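Local coordinates for ferripyochelin binding protein (Salmonella enterica subsp. enterica serovar Typhimurium, PDB 3R3R) that binds zinc on a left-handed beta-helix and, as a member of the gamma-class carbonic anhydrase family, may act as a carbonic anhydrase-like enzyme, at residues D6-Y11 and P16-R21; H70-H73 and S77-H80; D124-A129 and D158-G163. All coordinates share one frame; numbering follows the deposited sequence. Where two conformers were deposited one is given.

Contact 1: D6-Y11 and P16-R21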
# COMPACT_ATOMS: atom_id res chain seq x y z
N ASP A 6 10.22 -9.04 -16.56
CA ASP A 6 8.76 -9.03 -16.48
C ASP A 6 8.26 -8.08 -15.38
O ASP A 6 8.96 -7.81 -14.40
CB ASP A 6 8.21 -10.45 -16.27
CG ASP A 6 8.60 -11.41 -17.39
OD1 ASP A 6 8.93 -10.95 -18.51
OD2 ASP A 6 8.58 -12.64 -17.16
N THR A 7 7.03 -7.58 -15.54
CA THR A 7 6.37 -6.78 -14.51
C THR A 7 6.05 -7.65 -13.28
O THR A 7 6.28 -7.25 -12.15
CB THR A 7 5.09 -6.15 -15.09
OG1 THR A 7 5.43 -5.27 -16.17
CG2 THR A 7 4.31 -5.40 -14.03
N LEU A 8 5.51 -8.85 -13.52
CA LEU A 8 5.25 -9.81 -12.45
C LEU A 8 6.37 -10.85 -12.43
O LEU A 8 6.68 -11.45 -13.46
CB LEU A 8 3.91 -10.53 -12.66
CG LEU A 8 2.66 -9.66 -12.78
CD1 LEU A 8 1.45 -10.47 -13.28
CD2 LEU A 8 2.37 -9.01 -11.45
N ARG A 9 6.97 -11.07 -11.27
CA ARG A 9 8.20 -11.85 -11.17
C ARG A 9 8.14 -12.86 -10.04
O ARG A 9 7.51 -12.62 -9.01
CB ARG A 9 9.39 -10.93 -10.92
CG ARG A 9 9.58 -9.83 -11.93
CD ARG A 9 10.86 -9.13 -11.58
NE ARG A 9 11.14 -7.97 -12.41
CZ ARG A 9 12.21 -7.20 -12.21
NH1 ARG A 9 13.06 -7.52 -11.24
NH2 ARG A 9 12.44 -6.14 -12.96
N PRO A 10 8.87 -13.96 -10.19
CA PRO A 10 8.94 -14.98 -9.14
C PRO A 10 10.00 -14.69 -8.07
O PRO A 10 10.98 -13.99 -8.33
CB PRO A 10 9.33 -16.24 -9.93
CG PRO A 10 10.19 -15.71 -11.02
CD PRO A 10 9.54 -14.40 -11.42
N TYR A 11 9.82 -15.25 -6.90
CA TYR A 11 10.89 -15.40 -5.94
C TYR A 11 10.73 -16.82 -5.41
O TYR A 11 9.71 -17.14 -4.87
CB TYR A 11 10.84 -14.40 -4.79
CG TYR A 11 11.94 -14.61 -3.77
CD1 TYR A 11 13.26 -14.31 -4.06
CD2 TYR A 11 11.66 -15.09 -2.51
CE1 TYR A 11 14.25 -14.49 -3.14
CE2 TYR A 11 12.64 -15.27 -1.58
CZ TYR A 11 13.94 -14.96 -1.90
OH TYR A 11 14.92 -15.13 -0.97
N PRO A 16 3.04 -13.53 -7.93
CA PRO A 16 1.88 -12.72 -7.52
C PRO A 16 0.53 -13.36 -7.85
O PRO A 16 0.39 -14.06 -8.86
CB PRO A 16 2.08 -11.41 -8.29
CG PRO A 16 3.60 -11.30 -8.41
CD PRO A 16 4.01 -12.74 -8.70
N GLY A 17 -0.45 -13.13 -6.97
CA GLY A 17 -1.82 -13.56 -7.18
C GLY A 17 -2.70 -12.35 -7.43
O GLY A 17 -2.70 -11.43 -6.62
N ILE A 18 -3.43 -12.34 -8.54
CA ILE A 18 -4.08 -11.13 -9.05
C ILE A 18 -5.58 -11.37 -9.20
O ILE A 18 -6.00 -12.36 -9.81
CB ILE A 18 -3.52 -10.76 -10.45
CG1 ILE A 18 -1.98 -10.72 -10.44
CG2 ILE A 18 -4.13 -9.45 -10.95
CD1 ILE A 18 -1.38 -9.73 -9.45
N GLY A 19 -6.38 -10.48 -8.62
CA GLY A 19 -7.82 -10.54 -8.78
C GLY A 19 -8.32 -9.93 -10.08
O GLY A 19 -7.62 -9.90 -11.08
N GLN A 20 -9.55 -9.44 -10.06
CA GLN A 20 -10.15 -8.90 -11.28
C GLN A 20 -10.03 -7.39 -11.38
O GLN A 20 -10.04 -6.68 -10.38
CB GLN A 20 -11.61 -9.33 -11.37
CG GLN A 20 -11.79 -10.84 -11.41
CD GLN A 20 -11.13 -11.47 -12.63
OE1 GLN A 20 -11.39 -11.07 -13.76
NE2 GLN A 20 -10.26 -12.45 -12.39
N ARG A 21 -9.91 -6.92 -12.62
CA ARG A 21 -9.82 -5.50 -12.94
C ARG A 21 -8.64 -4.84 -12.22
O ARG A 21 -8.73 -3.70 -11.76
CB ARG A 21 -11.13 -4.78 -12.61
CG ARG A 21 -12.37 -5.41 -13.30
CD ARG A 21 -13.64 -4.70 -12.85
NE ARG A 21 -13.81 -4.85 -11.41
CZ ARG A 21 -14.36 -5.91 -10.83
NH1 ARG A 21 -14.82 -6.92 -11.56
NH2 ARG A 21 -14.45 -5.95 -9.51

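Contact 2: H70-H73 and S77-H80. With ZN (zinc ion), chain B.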
# COMPACT_ATOMS: atom_id res chain seq x y z
N HIS A 70 7.95 -3.11 0.99
CA HIS A 70 8.76 -4.27 1.34
C HIS A 70 8.40 -4.75 2.75
O HIS A 70 7.44 -4.26 3.36
CB HIS A 70 10.26 -3.96 1.15
CG HIS A 70 11.13 -5.19 1.14
ND1 HIS A 70 12.30 -5.29 1.87
CD2 HIS A 70 10.99 -6.37 0.49
CE1 HIS A 70 12.84 -6.47 1.66
NE2 HIS A 70 12.07 -7.15 0.82
N VAL A 71 9.16 -5.73 3.24
CA VAL A 71 8.78 -6.56 4.37
C VAL A 71 10.06 -7.03 5.08
O VAL A 71 11.15 -6.97 4.49
CB VAL A 71 8.01 -7.81 3.88
CG1 VAL A 71 6.61 -7.42 3.40
CG2 VAL A 71 8.79 -8.56 2.77
N THR A 72 9.93 -7.49 6.32
CA THR A 72 11.06 -8.02 7.07
C THR A 72 11.01 -9.55 7.10
O THR A 72 9.94 -10.16 7.28
CB THR A 72 11.12 -7.41 8.50
OG1 THR A 72 11.46 -6.03 8.37
CG2 THR A 72 12.19 -8.08 9.37
N HIS A 73 12.17 -10.16 6.91
CA HIS A 73 12.32 -11.60 6.86
C HIS A 73 12.04 -12.29 8.19
O HIS A 73 12.02 -11.65 9.26
CB HIS A 73 13.74 -11.94 6.37
CG HIS A 73 14.80 -11.77 7.41
ND1 HIS A 73 15.25 -10.54 7.84
CD2 HIS A 73 15.53 -12.69 8.09
CE1 HIS A 73 16.20 -10.70 8.75
NE2 HIS A 73 16.38 -12.00 8.93
N SER A 77 14.60 -14.57 16.16
CA SER A 77 14.13 -13.49 17.03
C SER A 77 12.78 -12.93 16.60
O SER A 77 12.20 -12.12 17.30
CB SER A 77 15.15 -12.35 17.09
OG SER A 77 15.40 -11.85 15.80
N ASN A 78 12.33 -13.31 15.42
CA ASN A 78 11.10 -12.78 14.83
C ASN A 78 10.55 -13.82 13.85
O ASN A 78 10.66 -13.64 12.67
CB ASN A 78 11.45 -11.45 14.13
CG ASN A 78 10.23 -10.68 13.62
OD1 ASN A 78 9.11 -10.97 13.96
ND2 ASN A 78 10.50 -9.68 12.78
N PRO A 79 9.98 -14.91 14.35
CA PRO A 79 9.61 -16.03 13.48
C PRO A 79 8.60 -15.72 12.39
O PRO A 79 8.59 -16.39 11.39
CB PRO A 79 9.08 -17.09 14.45
CG PRO A 79 9.68 -16.75 15.73
CD PRO A 79 9.90 -15.27 15.77
N HIS A 80 7.73 -14.74 12.62
CA HIS A 80 6.70 -14.32 11.68
C HIS A 80 7.26 -13.32 10.67
O HIS A 80 6.63 -13.02 9.66
CB HIS A 80 5.56 -13.63 12.46
CG HIS A 80 4.33 -13.34 11.64
ND1 HIS A 80 3.85 -12.06 11.45
CD2 HIS A 80 3.49 -14.17 10.98
CE1 HIS A 80 2.77 -12.12 10.69
NE2 HIS A 80 2.53 -13.38 10.39
ZN ZN B . 13.23 -3.94 3.21
O HOH W 1 13.60 -5.58 4.78
O HOH W 2 15.09 -4.66 3.23
O HOH W 3 14.36 -2.82 4.90

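Contact 3: D124-A129 and D158-G163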
# COMPACT_ATOMS: atom_id res chain seq x y z
N ASP A 124 -9.98 4.31 8.76
CA ASP A 124 -10.46 5.71 8.77
C ASP A 124 -9.41 6.64 9.38
O ASP A 124 -9.69 7.39 10.33
CB ASP A 124 -11.80 5.83 9.50
CG ASP A 124 -12.90 5.03 8.83
OD1 ASP A 124 -13.10 5.23 7.62
OD2 ASP A 124 -13.53 4.19 9.49
N VAL A 125 -8.21 6.62 8.82
CA VAL A 125 -7.11 7.44 9.31
C VAL A 125 -6.51 8.20 8.15
O VAL A 125 -6.43 7.67 7.02
CB VAL A 125 -6.01 6.56 9.97
CG1 VAL A 125 -4.71 7.34 10.21
CG2 VAL A 125 -6.53 5.99 11.29
N MET A 126 -6.11 9.44 8.40
CA MET A 126 -5.34 10.19 7.42
C MET A 126 -3.98 10.52 7.97
O MET A 126 -3.85 10.96 9.12
CB MET A 126 -6.03 11.50 7.06
CG MET A 126 -5.37 12.32 5.96
SD MET A 126 -6.39 13.77 5.63
CE MET A 126 -8.03 13.07 5.84
N ILE A 127 -2.96 10.32 7.14
CA ILE A 127 -1.58 10.67 7.49
C ILE A 127 -1.13 11.77 6.54
O ILE A 127 -1.26 11.63 5.35
CB ILE A 127 -0.67 9.43 7.36
CG1 ILE A 127 -1.15 8.34 8.33
CG2 ILE A 127 0.81 9.79 7.57
CD1 ILE A 127 -0.62 7.00 8.05
N GLY A 128 -0.63 12.87 7.09
CA GLY A 128 -0.19 13.99 6.26
C GLY A 128 1.02 13.63 5.40
O GLY A 128 1.80 12.74 5.73
N ALA A 129 1.20 14.37 4.32
CA ALA A 129 2.37 14.20 3.46
C ALA A 129 3.67 14.31 4.26
O ALA A 129 3.77 15.11 5.20
CB ALA A 129 2.35 15.24 2.36
N ASP A 158 -16.03 15.29 9.54
CA ASP A 158 -16.91 14.38 8.84
C ASP A 158 -16.65 14.42 7.32
O ASP A 158 -16.73 13.40 6.64
CB ASP A 158 -18.37 14.66 9.19
CG ASP A 158 -18.69 14.45 10.68
OD1 ASP A 158 -17.88 13.85 11.43
OD2 ASP A 158 -19.76 14.92 11.12
N ALA A 159 -16.31 15.59 6.79
CA ALA A 159 -15.96 15.72 5.38
C ALA A 159 -14.68 14.95 5.04
O ALA A 159 -14.58 14.32 3.99
CB ALA A 159 -15.82 17.21 4.98
N GLU A 160 -13.69 15.01 5.93
CA GLU A 160 -12.45 14.26 5.71
C GLU A 160 -12.68 12.77 5.77
O GLU A 160 -12.11 12.02 4.99
CB GLU A 160 -11.39 14.66 6.72
CG GLU A 160 -10.85 16.06 6.47
CD GLU A 160 -10.04 16.62 7.62
OE1 GLU A 160 -10.24 16.18 8.78
OE2 GLU A 160 -9.20 17.51 7.37
N ARG A 161 -13.52 12.35 6.71
CA ARG A 161 -13.84 10.94 6.82
C ARG A 161 -14.46 10.45 5.50
O ARG A 161 -14.03 9.46 4.92
CB ARG A 161 -14.76 10.71 8.03
CG ARG A 161 -15.24 9.29 8.22
CD ARG A 161 -16.17 9.16 9.44
NE ARG A 161 -15.50 9.51 10.70
CZ ARG A 161 -14.86 8.63 11.46
NH1 ARG A 161 -14.81 7.34 11.11
NH2 ARG A 161 -14.27 9.03 12.58
N SER A 162 -15.45 11.18 4.99
CA SER A 162 -16.04 10.83 3.71
C SER A 162 -15.01 10.89 2.58
O SER A 162 -15.04 10.09 1.64
CB SER A 162 -17.21 11.75 3.41
OG SER A 162 -17.83 11.37 2.20
N GLY A 163 -14.09 11.85 2.68
CA GLY A 163 -13.06 12.04 1.67
C GLY A 163 -12.16 10.83 1.51
O GLY A 163 -11.60 10.63 0.43
O HOH W 4 -14.08 6.71 5.54
O HOH W 5 -16.09 5.60 9.01

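Contact 1: D6-Y11 and P16-R21
Leu8 lays one methyl, CD2, against the ring of Pro16 at the first turn of the left-handed beta-helix. This CD2 meets the ring carbons CB and CG of Pro16 about equally, at 4.0 Å each, while the two side chains lie alongside one another, pointing opposite ways. The same methyl also reaches Ile18, CD2 of Leu8 lying 4.3 Å from CD1 of Ile18, so a single branch of leucine bridges two residues of the neighbouring face. Chi1 (-57°) sets CG beside the backbone N of Leu8, and chi2 (168°), which carries CD1 anti to CA, leaves CD2 turned to the proline. At the other end of the proline ring the backbone takes over: CD of Pro16 lies 3.5 Å from O of Arg9, a contact of a ring methylene with a carbonyl. Further out, Ile24 of strand 23-24 touches both Leu8 and Ile18, and Val30 of strand 29-31 touches Leu8 and Pro16. Residues from all three faces thus meet in the first coil. The strands themselves are carried by the next coil, Arg9 bonding through its backbone to Val30 and Gly32, Gly17 to Val34 and Leu36. Arg9 directs its CB away from residues 16-21, and its extended chain runs beside its own segment: NE of Arg9 donates to O of Asp6 at 3.0 Å, the acceptor lying in the guanidinium plane.

Contact 2: H70-H73 and S77-H80
Asn78 brings its amide end up to the CG2 methyl of Thr72, the two side chains crossing at about a right angle, on a long surface loop that leaves the left-handed beta-helix after strand 68-70. Just before it, Ser77 turns its hydroxyl to Ser75 in a weak hydrogen bond within the loop. At Asn78 the backbone also draws near: O of Asn78 comes only to 4.2 Å from O of His73, a loose approach of two acceptors. The segment ends at His80, whose CB points away from residues 70-73 but whose carbonyl is hydrogen-bonded to ND2 of Asn53. The facing Thr72 is split between two tasks. Its chi1 (-69°) sets OG1 beside the backbone N, where it is hydrogen-bonded to OD2 of Asp117, and leaves the CG2 methyl anti to that N and directed to Asn78. Two residues earlier the chain holds the metal: ND1 of His70 binds zinc at 2.1 Å, and NE2 is hydrogen-bonded to OD1 of Asp51, which fixes the rotation of the ring. His99 and three waters complete five ligands, water 2 at 2.0 Å from zinc and in the plane of the His70 ring. In gamma-class carbonic anhydrases zinc typically sits between subunits of a trimer, and this loop may border such an interface, as in relatives; in this single chain two histidines and waters fill the zinc shell. Since ND2 of Asn53 is also hydrogen-bonded to O of Thr72, one amide nitrogen bridges the two segments, which probably ties them more firmly than their slight direct touch.

Contact 3: D124-A129 and D158-G163
Met126 reaches its terminal methyl across the aliphatic part of Glu160, CE of Met126 lying 3.8 Å from CB of Glu160, with the two side chains at about a right angle. The methionine runs out straight to the sulfur and bends at chi3 (-36°), which turns CE toward CB of Glu160; a second conformer exists, so this touch describes one of two positions. Here the C-terminal helix 158-182 begins to pack on the face of the left-handed beta-helix that contains strand 125-127. The carboxylate of Glu160 is engaged elsewhere, OE1 with NH1 of Arg154 and with the backbone N of Ser157. Beside this apolar touch, Asp124 meets Arg161, whose chain bends at chi3 to bring NH1 to 3.7 Å from CB of Asp124. Their salt bridge is long, 3.8 Å from OD2 of Asp124 to NH1 of Arg161, with the carboxylate and guanidinium planes 56° apart. Two waters fill in for the missing direct bond. Water 4 donates both to OD1 of Asp124, at 2.7 Å, and to the main-chain O of Arg161; water 5 accepts from NH1 of Arg161, in the guanidinium plane, at 3.0 Å and donates weakly to OD2 of Asp124. Because OD1 of Asp124 is also salt-bridged to NE of Arg106, the aspartate is probably kept charged, and at Asp124 and Arg161 the polar link is made largely through water.

From the N terminus, contact 1 comes first, closing a short loop between strands 8-9 and 17-18 and joining neighbouring faces of the opening coil. Contact 2 folds the excursion between strands 68-70 and 84-86 back on itself just beyond the zinc ligand His70. Contact 3 then spans a longer piece of chain, through the last coils and the reversed strand 151-155, to set the start of helix 158-182 against strand 125-127. The three follow in series, neither nesting nor crossing. Contacts 1 and 3 lie on opposite sides of the chain's centre, their centres about 30 Å apart; contact 1 comes within about 8 Å of contact 2, nearest atoms.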